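Long-range contact in uncharacterized protein (Mycobacterium tuberculosis, PDB 6Y56), which probably acts as the nucleotidyltransferase toxin of a toxin-antitoxin system, inhibiting growth by inactivating tRNA acceptor stems: residues Ala190-Val204 against Arg259-Trp273. Numbering follows the deposited sequence.
Sequences ASRTIDEPLVRRLWV and RFAFLTDLDADEQRW
Glu196 lies flat over one face of the Phe262 ring: its CG sits 3.6 Å from the ring centroid, 8° off the normal, a CH-pi contact, and the carboxylate is stacked parallel on the ring. From there OE2 accepts hydrogen bonds from both end nitrogens of Arg259, NH1 at 2.8 Å and NH2 at 3.0 Å, a salt bridge, while CD1 of Ile194 covers one face of that guanidinium. At the edge of the Phe262 ring, Arg200 NH1 donates to Phe262 O (2.9 Å), and Asp265 N reaches the same oxygen from the opposite face of the carbonyl plane. The start of helix 196-212 is thus joined to the turn after helix 249-259 and, at 24°, to helix 268-273, whose first turn carries a capping box of Asp267 and Glu270 that also accepts from arginine. Arg201, bent at chi2 (59°) and chi3, turns NE onto Glu270 OE2 (2.7 Å) in a nearly straight bond, and a weak hydrogen bond, part of a salt bridge, runs from Arg201 NH1 to Asp267 OD2; Trp273 CZ3 lies over one face of its guanidinium. Trp273 NE1 hydrogen-bonds to Glu283 of helix 281-292. Glu270 OE1 also forms a longer salt bridge with Arg200 NE (3.6 Å). Leu266 CD2 packs 3.7 Å from Val204 CG2.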
ATOM      1  N   ALA A 190      -8.600   8.754  -8.119  1.00 16.98           N
ATOM      2  CA  ALA A 190      -9.710   9.434  -8.776  1.00 18.40           C
ATOM      3  C   ALA A 190      -9.254  10.550  -9.700  1.00 20.82           C
ATOM      4  O   ALA A 190     -10.039  10.987 -10.551  1.00 23.94           O
ATOM      5  CB  ALA A 190     -10.669   9.986  -7.725  1.00 17.04           C
ATOM      6  N   SER A 191      -8.024  11.030  -9.546  1.00 18.21           N
ATOM      7  CA  SER A 191      -7.469  12.064 -10.410  1.00 18.40           C
ATOM      8  C   SER A 191      -6.664  11.496 -11.570  1.00 20.63           C
ATOM      9  O   SER A 191      -6.160  12.267 -12.391  1.00 26.18           O
ATOM     10  CB  SER A 191      -6.582  13.016  -9.599  1.00 21.39           C
ATOM     11  OG  SER A 191      -5.342  12.399  -9.313  1.00 29.40           O
ATOM     12  N   ARG A 192      -6.527  10.179 -11.654  1.00 18.15           N
ATOM     13  CA  ARG A 192      -5.719   9.517 -12.666  1.00 21.37           C
ATOM     14  C   ARG A 192      -6.615   8.698 -13.584  1.00 19.08           C
ATOM     15  O   ARG A 192      -7.809   8.521 -13.328  1.00 20.41           O
ATOM     16  CB  ARG A 192      -4.660   8.630 -11.996  1.00 19.89           C
ATOM     17  CG  ARG A 192      -3.659   9.440 -11.164  1.00 19.41           C
ATOM     18  CD  ARG A 192      -2.836   8.577 -10.207  1.00 21.32           C
ATOM     19  NE  ARG A 192      -2.010   7.609 -10.917  1.00 22.58           N
ATOM     20  CZ  ARG A 192      -0.791   7.862 -11.380  1.00 21.47           C
ATOM     21  NH1 ARG A 192      -0.243   9.057 -11.203  1.00 24.51           N
ATOM     22  NH2 ARG A 192      -0.126   6.914 -12.022  1.00 23.11           N
ATOM     23  N   THR A 193      -6.031   8.213 -14.678  1.00 19.67           N
ATOM     24  CA  THR A 193      -6.769   7.321 -15.563  1.00 19.14           C
ATOM     25  C   THR A 193      -7.116   6.045 -14.812  1.00 18.81           C
ATOM     26  O   THR A 193      -6.277   5.486 -14.104  1.00 19.87           O
ATOM     27  CB  THR A 193      -5.920   6.990 -16.791  1.00 22.66           C
ATOM     28  OG1 THR A 193      -5.801   8.159 -17.609  1.00 28.49           O
ATOM     29  CG2 THR A 193      -6.570   5.881 -17.605  1.00 27.09           C
ATOM     30  N   ILE A 194      -8.365   5.606 -14.942  1.00 16.20           N
ATOM     31  CA  ILE A 194      -8.857   4.394 -14.292  1.00 15.85           C
ATOM     32  C   ILE A 194      -9.398   3.477 -15.371  1.00 15.34           C
ATOM     33  O   ILE A 194     -10.232   3.893 -16.180  1.00 15.98           O
ATOM     34  CB  ILE A 194      -9.962   4.696 -13.263  1.00 17.06           C
ATOM     35  CG1 ILE A 194      -9.419   5.568 -12.128  1.00 17.27           C
ATOM     36  CG2 ILE A 194     -10.553   3.395 -12.692  1.00 15.86           C
ATOM     37  CD1 ILE A 194     -10.455   5.866 -11.047  1.00 19.29           C
ATOM     38  N   ASP A 195      -8.918   2.238 -15.389  1.00 15.48           N
ATOM     39  CA  ASP A 195      -9.450   1.202 -16.275  1.00 14.81           C
ATOM     40  C   ASP A 195     -10.668   0.632 -15.559  1.00 13.25           C
ATOM     41  O   ASP A 195     -10.576  -0.326 -14.792  1.00 13.75           O
ATOM     42  CB  ASP A 195      -8.396   0.131 -16.510  1.00 14.56           C
ATOM     43  CG  ASP A 195      -8.825  -0.918 -17.518  1.00 14.37           C
ATOM     44  OD1 ASP A 195     -10.018  -0.964 -17.895  1.00 17.07           O
ATOM     45  OD2 ASP A 195      -7.951  -1.712 -17.918  1.00 17.02           O
ATOM     46  N   GLU A 196     -11.826   1.251 -15.791  1.00 13.48           N
ATOM     47  CA  GLU A 196     -12.999   1.016 -14.949  1.00 13.82           C
ATOM     48  C   GLU A 196     -13.475  -0.427 -14.925  1.00 13.24           C
ATOM     49  O   GLU A 196     -13.689  -0.964 -13.818  1.00 12.87           O
ATOM     50  CB  GLU A 196     -14.136   1.963 -15.345  1.00 12.55           C
ATOM     51  CG  GLU A 196     -13.896   3.410 -14.980  1.00 16.52           C
ATOM     52  CD  GLU A 196     -15.019   4.329 -15.403  1.00 19.69           C
ATOM     53  OE1 GLU A 196     -16.024   3.853 -15.969  1.00 20.56           O
ATOM     54  OE2 GLU A 196     -14.879   5.541 -15.170  1.00 21.88           O
ATOM     55  N   PRO A 197     -13.686  -1.106 -16.058  1.00 13.84           N
ATOM     56  CA  PRO A 197     -14.164  -2.494 -15.972  1.00 14.46           C
ATOM     57  C   PRO A 197     -13.177  -3.404 -15.264  1.00 12.60           C
ATOM     58  O   PRO A 197     -13.581  -4.330 -14.552  1.00 13.56           O
ATOM     59  CB  PRO A 197     -14.354  -2.895 -17.442  1.00 14.54           C
ATOM     60  CG  PRO A 197     -14.466  -1.598 -18.188  1.00 16.43           C
ATOM     61  CD  PRO A 197     -13.563  -0.658 -17.461  1.00 14.02           C
ATOM     62  N   LEU A 198     -11.878  -3.164 -15.445  1.00 12.34           N
ATOM     63  CA  LEU A 198     -10.874  -4.008 -14.809  1.00 12.32           C
ATOM     64  C   LEU A 198     -10.804  -3.764 -13.305  1.00 12.55           C
ATOM     65  O   LEU A 198     -10.746  -4.724 -12.525  1.00 11.50           O
ATOM     66  CB  LEU A 198      -9.524  -3.752 -15.474  1.00 12.96           C
ATOM     67  CG  LEU A 198      -8.334  -4.486 -14.860  1.00 14.34           C
ATOM     68  CD1 LEU A 198      -8.478  -6.001 -14.930  1.00 15.79           C
ATOM     69  CD2 LEU A 198      -7.082  -4.040 -15.601  1.00 14.53           C
ATOM     70  N   VAL A 199     -10.834  -2.494 -12.886  1.00 11.90           N
ATOM     71  CA  VAL A 199     -10.842  -2.178 -11.460  1.00 11.60           C
ATOM     72  C   VAL A 199     -12.080  -2.767 -10.792  1.00 11.62           C
ATOM     73  O   VAL A 199     -11.995  -3.374  -9.714  1.00 11.65           O
ATOM     74  CB  VAL A 199     -10.726  -0.660 -11.229  1.00 11.66           C
ATOM     75  CG1 VAL A 199     -11.016  -0.328  -9.762  1.00 12.16           C
ATOM     76  CG2 VAL A 199      -9.337  -0.186 -11.580  1.00 13.02           C
ATOM     77  N   ARG A 200     -13.242  -2.647 -11.435  1.00 12.12           N
ATOM     78  CA  ARG A 200     -14.466  -3.168 -10.840  1.00 12.25           C
ATOM     79  C   ARG A 200     -14.424  -4.686 -10.732  1.00 12.38           C
ATOM     80  O   ARG A 200     -14.812  -5.254  -9.699  1.00 11.76           O
ATOM     81  CB  ARG A 200     -15.657  -2.719 -11.683  1.00 11.79           C
ATOM     82  CG  ARG A 200     -17.014  -3.216 -11.199  1.00 13.47           C
ATOM     83  CD  ARG A 200     -18.163  -2.633 -12.032  1.00 16.20           C
ATOM     84  NE  ARG A 200     -17.999  -2.941 -13.445  1.00 18.60           N
ATOM     85  CZ  ARG A 200     -18.004  -2.052 -14.433  1.00 18.26           C
ATOM     86  NH1 ARG A 200     -18.205  -0.761 -14.210  1.00 19.04           N
ATOM     87  NH2 ARG A 200     -17.826  -2.475 -15.673  1.00 22.45           N
ATOM     88  N   ARG A 201     -13.965  -5.360 -11.790  1.00 12.17           N
ATOM     89  CA  ARG A 201     -13.845  -6.814 -11.773  1.00 11.32           C
ATOM     90  C   ARG A 201     -12.882  -7.267 -10.690  1.00 11.99           C
ATOM     91  O   ARG A 201     -13.206  -8.149  -9.883  1.00 11.19           O
ATOM     92  CB  ARG A 201     -13.412  -7.312 -13.158  1.00 13.21           C
ATOM     93  CG  ARG A 201     -13.054  -8.797 -13.248  1.00 14.98           C
ATOM     94  CD  ARG A 201     -14.205  -9.693 -12.835  1.00 14.11           C
ATOM     95  NE  ARG A 201     -15.407  -9.488 -13.642  1.00 15.91           N
ATOM     96  CZ  ARG A 201     -15.790 -10.279 -14.642  1.00 15.60           C
ATOM     97  NH1 ARG A 201     -16.919 -10.020 -15.292  1.00 16.96           N
ATOM     98  NH2 ARG A 201     -15.054 -11.328 -14.987  1.00 17.89           N
ATOM     99  N   LEU A 202     -11.705  -6.651 -10.634  1.00 11.34           N
ATOM    100  CA  LEU A 202     -10.717  -7.023  -9.629  1.00 13.20           C
ATOM    101  C   LEU A 202     -11.229  -6.753  -8.223  1.00 11.59           C
ATOM    102  O   LEU A 202     -10.955  -7.535  -7.307  1.00 12.19           O
ATOM    103  CB  LEU A 202      -9.412  -6.267  -9.870  1.00 13.90           C
ATOM    104  CG  LEU A 202      -8.554  -6.772 -11.020  1.00 16.46           C
ATOM    105  CD1 LEU A 202      -7.418  -5.792 -11.255  1.00 18.30           C
ATOM    106  CD2 LEU A 202      -8.019  -8.145 -10.675  1.00 20.05           C
ATOM    107  N   TRP A 203     -11.954  -5.645  -8.024  1.00 11.03           N
ATOM    108  CA  TRP A 203     -12.522  -5.333  -6.713  1.00 11.33           C
ATOM    109  C   TRP A 203     -13.420  -6.465  -6.228  1.00 11.39           C
ATOM    110  O   TRP A 203     -13.279  -6.952  -5.101  1.00 10.76           O
ATOM    111  CB  TRP A 203     -13.305  -4.019  -6.796  1.00 11.27           C
ATOM    112  CG  TRP A 203     -14.063  -3.640  -5.562  1.00 12.14           C
ATOM    113  CD1 TRP A 203     -13.563  -3.473  -4.305  1.00 13.25           C
ATOM    114  CD2 TRP A 203     -15.462  -3.361  -5.479  1.00 12.56           C
ATOM    115  NE1 TRP A 203     -14.568  -3.093  -3.449  1.00 14.44           N
ATOM    116  CE2 TRP A 203     -15.746  -3.023  -4.142  1.00 12.65           C
ATOM    117  CE3 TRP A 203     -16.502  -3.366  -6.407  1.00 14.58           C
ATOM    118  CZ2 TRP A 203     -17.032  -2.688  -3.705  1.00 14.69           C
ATOM    119  CZ3 TRP A 203     -17.769  -3.035  -5.982  1.00 15.53           C
ATOM    120  CH2 TRP A 203     -18.024  -2.701  -4.637  1.00 16.00           C
ATOM    121  N   VAL A 204     -14.333  -6.920  -7.083  1.00 10.50           N
ATOM    122  CA  VAL A 204     -15.232  -8.000  -6.688  1.00 12.26           C
ATOM    123  C   VAL A 204     -14.445  -9.259  -6.352  1.00 11.95           C
ATOM    124  O   VAL A 204     -14.734  -9.942  -5.363  1.00 11.84           O
ATOM    125  CB  VAL A 204     -16.284  -8.257  -7.783  1.00 12.48           C
ATOM    126  CG1 VAL A 204     -17.130  -9.494  -7.448  1.00 13.61           C
ATOM    127  CG2 VAL A 204     -17.157  -7.036  -7.949  1.00 14.48           C
ATOM    128  N   ARG A 259     -16.411   9.709  -8.202  1.00 16.01           N
ATOM    129  CA  ARG A 259     -15.604   9.099  -9.252  1.00 15.26           C
ATOM    130  C   ARG A 259     -15.862   7.606  -9.367  1.00 14.05           C
ATOM    131  O   ARG A 259     -15.831   7.056 -10.474  1.00 15.36           O
ATOM    132  CB  ARG A 259     -14.112   9.335  -8.991  1.00 16.63           C
ATOM    133  CG  ARG A 259     -13.180   8.709 -10.045  1.00 18.14           C
ATOM    134  CD  ARG A 259     -13.398   9.353 -11.411  1.00 18.99           C
ATOM    135  NE  ARG A 259     -12.693   8.706 -12.520  1.00 20.65           N
ATOM    136  CZ  ARG A 259     -13.198   7.711 -13.241  1.00 19.24           C
ATOM    137  NH1 ARG A 259     -14.393   7.213 -12.948  1.00 19.84           N
ATOM    138  NH2 ARG A 259     -12.507   7.202 -14.257  1.00 21.19           N
ATOM    139  N   PHE A 260     -16.116   6.939  -8.239  1.00 13.58           N
ATOM    140  CA  PHE A 260     -16.247   5.489  -8.226  1.00 13.83           C
ATOM    141  C   PHE A 260     -17.681   5.019  -8.418  1.00 15.87           C
ATOM    142  O   PHE A 260     -17.983   3.844  -8.177  1.00 14.85           O
ATOM    143  CB  PHE A 260     -15.565   4.898  -6.993  1.00 13.98           C
ATOM    144  CG  PHE A 260     -14.061   4.945  -7.092  1.00 12.45           C
ATOM    145  CD1 PHE A 260     -13.379   3.976  -7.807  1.00 13.90           C
ATOM    146  CD2 PHE A 260     -13.343   5.991  -6.536  1.00 14.03           C
ATOM    147  CE1 PHE A 260     -11.997   4.029  -7.941  1.00 14.22           C
ATOM    148  CE2 PHE A 260     -11.964   6.046  -6.659  1.00 15.75           C
ATOM    149  CZ  PHE A 260     -11.295   5.065  -7.365  1.00 13.26           C
ATOM    150  N   ALA A 261     -18.553   5.907  -8.901  1.00 15.44           N
ATOM    151  CA  ALA A 261     -19.918   5.518  -9.245  1.00 14.81           C
ATOM    152  C   ALA A 261     -19.962   4.323 -10.195  1.00 14.82           C
ATOM    153  O   ALA A 261     -20.907   3.528 -10.139  1.00 15.74           O
ATOM    154  CB  ALA A 261     -20.647   6.715  -9.866  1.00 17.37           C
ATOM    155  N   PHE A 262     -18.951   4.172 -11.063  1.00 15.62           N
ATOM    156  CA  PHE A 262     -18.924   3.065 -12.016  1.00 15.18           C
ATOM    157  C   PHE A 262     -18.948   1.700 -11.346  1.00 14.96           C
ATOM    158  O   PHE A 262     -19.282   0.708 -12.000  1.00 14.18           O
ATOM    159  CB  PHE A 262     -17.714   3.173 -12.966  1.00 15.05           C
ATOM    160  CG  PHE A 262     -16.378   2.930 -12.295  1.00 14.28           C
ATOM    161  CD1 PHE A 262     -15.848   1.647 -12.188  1.00 13.48           C
ATOM    162  CD2 PHE A 262     -15.662   3.988 -11.772  1.00 14.17           C
ATOM    163  CE1 PHE A 262     -14.628   1.438 -11.568  1.00 14.97           C
ATOM    164  CE2 PHE A 262     -14.443   3.788 -11.156  1.00 13.92           C
ATOM    165  CZ  PHE A 262     -13.922   2.505 -11.047  1.00 13.53           C
ATOM    166  N   LEU A 263     -18.594   1.620 -10.061  1.00 13.63           N
ATOM    167  CA  LEU A 263     -18.656   0.337  -9.373  1.00 14.28           C
ATOM    168  C   LEU A 263     -20.075  -0.197  -9.289  1.00 15.24           C
ATOM    169  O   LEU A 263     -20.258  -1.396  -9.070  1.00 16.84           O
ATOM    170  CB  LEU A 263     -18.068   0.446  -7.965  1.00 15.22           C
ATOM    171  CG  LEU A 263     -16.582   0.787  -7.900  1.00 14.95           C
ATOM    172  CD1 LEU A 263     -16.217   1.043  -6.455  1.00 14.31           C
ATOM    173  CD2 LEU A 263     -15.725  -0.332  -8.489  1.00 13.57           C
ATOM    174  N   THR A 264     -21.078   0.663  -9.463  1.00 15.06           N
ATOM    175  CA  THR A 264     -22.461   0.209  -9.432  1.00 15.61           C
ATOM    176  C   THR A 264     -22.807  -0.656 -10.630  1.00 17.66           C
ATOM    177  O   THR A 264     -23.739  -1.465 -10.545  1.00 17.72           O
ATOM    178  CB  THR A 264     -23.402   1.413  -9.334  1.00 19.16           C
ATOM    179  OG1 THR A 264     -24.649   0.986  -8.786  1.00 28.84           O
ATOM    180  CG2 THR A 264     -23.626   2.046 -10.689  1.00 16.89           C
ATOM    181  N   ASP A 265     -22.079  -0.518 -11.733  1.00 14.81           N
ATOM    182  CA  ASP A 265     -22.410  -1.219 -12.968  1.00 15.79           C
ATOM    183  C   ASP A 265     -21.851  -2.636 -12.993  1.00 14.96           C
ATOM    184  O   ASP A 265     -21.252  -3.066 -13.984  1.00 16.49           O
ATOM    185  CB  ASP A 265     -21.961  -0.400 -14.182  1.00 16.54           C
ATOM    186  CG  ASP A 265     -22.621   0.967 -14.236  1.00 20.69           C
ATOM    187  OD1 ASP A 265     -23.796   1.080 -13.815  1.00 23.08           O
ATOM    188  OD2 ASP A 265     -21.968   1.931 -14.693  1.00 29.60           O
ATOM    189  N   LEU A 266     -22.071  -3.375 -11.908  1.00 15.69           N
ATOM    190  CA  LEU A 266     -21.677  -4.773 -11.850  1.00 15.28           C
ATOM    191  C   LEU A 266     -22.406  -5.565 -12.923  1.00 16.67           C
ATOM    192  O   LEU A 266     -23.614  -5.399 -13.120  1.00 16.79           O
ATOM    193  CB  LEU A 266     -22.046  -5.349 -10.483  1.00 16.07           C
ATOM    194  CG  LEU A 266     -21.411  -4.692  -9.261  1.00 15.58           C
ATOM    195  CD1 LEU A 266     -21.975  -5.308  -8.002  1.00 19.35           C
ATOM    196  CD2 LEU A 266     -19.897  -4.853  -9.283  1.00 17.74           C
ATOM    197  N   ASP A 267     -21.672  -6.432 -13.618  1.00 16.73           N
ATOM    198  CA  ASP A 267     -22.299  -7.293 -14.606  1.00 17.85           C
ATOM    199  C   ASP A 267     -22.922  -8.511 -13.923  1.00 17.53           C
ATOM    200  O   ASP A 267     -22.860  -8.667 -12.697  1.00 15.41           O
ATOM    201  CB  ASP A 267     -21.340  -7.614 -15.761  1.00 18.11           C
ATOM    202  CG  ASP A 267     -20.158  -8.467 -15.350  1.00 20.44           C
ATOM    203  OD1 ASP A 267     -20.238  -9.198 -14.345  1.00 19.65           O
ATOM    204  OD2 ASP A 267     -19.127  -8.412 -16.064  1.00 28.66           O
ATOM    205  N   ALA A 268     -23.536  -9.391 -14.722  1.00 16.86           N
ATOM    206  CA  ALA A 268     -24.260 -10.514 -14.134  1.00 17.86           C
ATOM    207  C   ALA A 268     -23.330 -11.418 -13.329  1.00 16.01           C
ATOM    208  O   ALA A 268     -23.692 -11.876 -12.234  1.00 16.51           O
ATOM    209  CB  ALA A 268     -24.995 -11.304 -15.222  1.00 20.97           C
ATOM    210  N   ASP A 269     -22.125 -11.677 -13.843  1.00 16.83           N
ATOM    211  CA  ASP A 269     -21.181 -12.532 -13.126  1.00 16.48           C
ATOM    212  C   ASP A 269     -20.742 -11.879 -11.817  1.00 16.22           C
ATOM    213  O   ASP A 269     -20.754 -12.519 -10.760  1.00 14.82           O
ATOM    214  CB  ASP A 269     -19.964 -12.822 -14.002  1.00 17.49           C
ATOM    215  CG  ASP A 269     -20.263 -13.809 -15.126  1.00 23.41           C
ATOM    216  OD1 ASP A 269     -21.254 -14.568 -15.035  1.00 21.95           O
ATOM    217  OD2 ASP A 269     -19.479 -13.821 -16.103  1.00 28.44           O
ATOM    218  N   GLU A 270     -20.395 -10.592 -11.870  1.00 13.60           N
ATOM    219  CA  GLU A 270     -19.981  -9.867 -10.673  1.00 13.93           C
ATOM    220  C   GLU A 270     -21.076  -9.863  -9.614  1.00 14.15           C
ATOM    221  O   GLU A 270     -20.794 -10.014  -8.417  1.00 14.28           O
ATOM    222  CB  GLU A 270     -19.564  -8.449 -11.075  1.00 14.11           C
ATOM    223  CG  GLU A 270     -18.226  -8.461 -11.817  1.00 15.39           C
ATOM    224  CD  GLU A 270     -17.956  -7.244 -12.681  1.00 16.88           C
ATOM    225  OE1 GLU A 270     -18.813  -6.340 -12.792  1.00 15.90           O
ATOM    226  OE2 GLU A 270     -16.853  -7.191 -13.269  1.00 16.17           O
ATOM    227  N   GLN A 271     -22.334  -9.703 -10.036  1.00 14.37           N
ATOM    228  CA  GLN A 271     -23.439  -9.709  -9.082  1.00 14.58           C
ATOM    229  C   GLN A 271     -23.598 -11.064  -8.413  1.00 15.33           C
ATOM    230  O   GLN A 271     -23.942 -11.138  -7.227  1.00 17.42           O
ATOM    231  CB  GLN A 271     -24.728  -9.300  -9.788  1.00 15.50           C
ATOM    232  CG  GLN A 271     -24.724  -7.849 -10.208  1.00 15.93           C
ATOM    233  CD  GLN A 271     -26.048  -7.404 -10.787  1.00 15.70           C
ATOM    234  OE1 GLN A 271     -27.122  -7.833 -10.340  1.00 17.32           O
ATOM    235  NE2 GLN A 271     -25.988  -6.524 -11.783  1.00 18.41           N
ATOM    236  N   ARG A 272     -23.365 -12.145  -9.157  1.00 15.36           N
ATOM    237  CA  ARG A 272     -23.383 -13.476  -8.565  1.00 17.01           C
ATOM    238  C   ARG A 272     -22.236 -13.645  -7.573  1.00 15.69           C
ATOM    239  O   ARG A 272     -22.431 -14.131  -6.448  1.00 16.26           O
ATOM    240  CB  ARG A 272     -23.297 -14.517  -9.681  1.00 16.06           C
ATOM    241  CG  ARG A 272     -23.292 -15.957  -9.204  1.00 22.06           C
ATOM    242  CD  ARG A 272     -23.508 -16.950 -10.360  1.00 21.18           C
ATOM    243  NE  ARG A 272     -22.354 -17.024 -11.243  1.00 21.30           N
ATOM    244  CZ  ARG A 272     -22.264 -16.387 -12.404  1.00 22.08           C
ATOM    245  NH1 ARG A 272     -23.269 -15.633 -12.829  1.00 24.00           N
ATOM    246  NH2 ARG A 272     -21.169 -16.504 -13.141  1.00 24.06           N
ATOM    247  N   TRP A 273     -21.028 -13.233  -7.968  1.00 13.15           N
ATOM    248  CA  TRP A 273     -19.871 -13.446  -7.108  1.00 14.10           C
ATOM    249  C   TRP A 273     -19.941 -12.597  -5.854  1.00 17.01           C
ATOM    250  O   TRP A 273     -19.378 -12.984  -4.821  1.00 16.24           O
ATOM    251  CB  TRP A 273     -18.588 -13.177  -7.886  1.00 14.54           C
ATOM    252  CG  TRP A 273     -18.446 -14.098  -9.046  1.00 15.81           C
ATOM    253  CD1 TRP A 273     -18.948 -15.359  -9.153  1.00 15.85           C
ATOM    254  CD2 TRP A 273     -17.770 -13.825 -10.273  1.00 14.69           C
ATOM    255  NE1 TRP A 273     -18.628 -15.895 -10.383  1.00 16.81           N
ATOM    256  CE2 TRP A 273     -17.912 -14.963 -11.093  1.00 14.95           C
ATOM    257  CE3 TRP A 273     -17.075 -12.715 -10.768  1.00 14.07           C
ATOM    258  CZ2 TRP A 273     -17.361 -15.032 -12.373  1.00 15.82           C
ATOM    259  CZ3 TRP A 273     -16.532 -12.782 -12.041  1.00 16.19           C
ATOM    260  CH2 TRP A 273     -16.678 -13.937 -12.826  1.00 16.04           C
TER
HETATM  261  O   HOH W   1     -10.255   7.336 -16.297  1.00 25.87           O
HETATM  262  O   HOH W   2     -16.272  -5.120 -14.811  1.00 18.88           O
HETATM  263  O   HOH W   3     -19.307  -4.950 -15.274  1.00 26.69           O
HETATM  264  O   HOH W   4     -17.255 -12.572 -16.897  1.00 30.60           O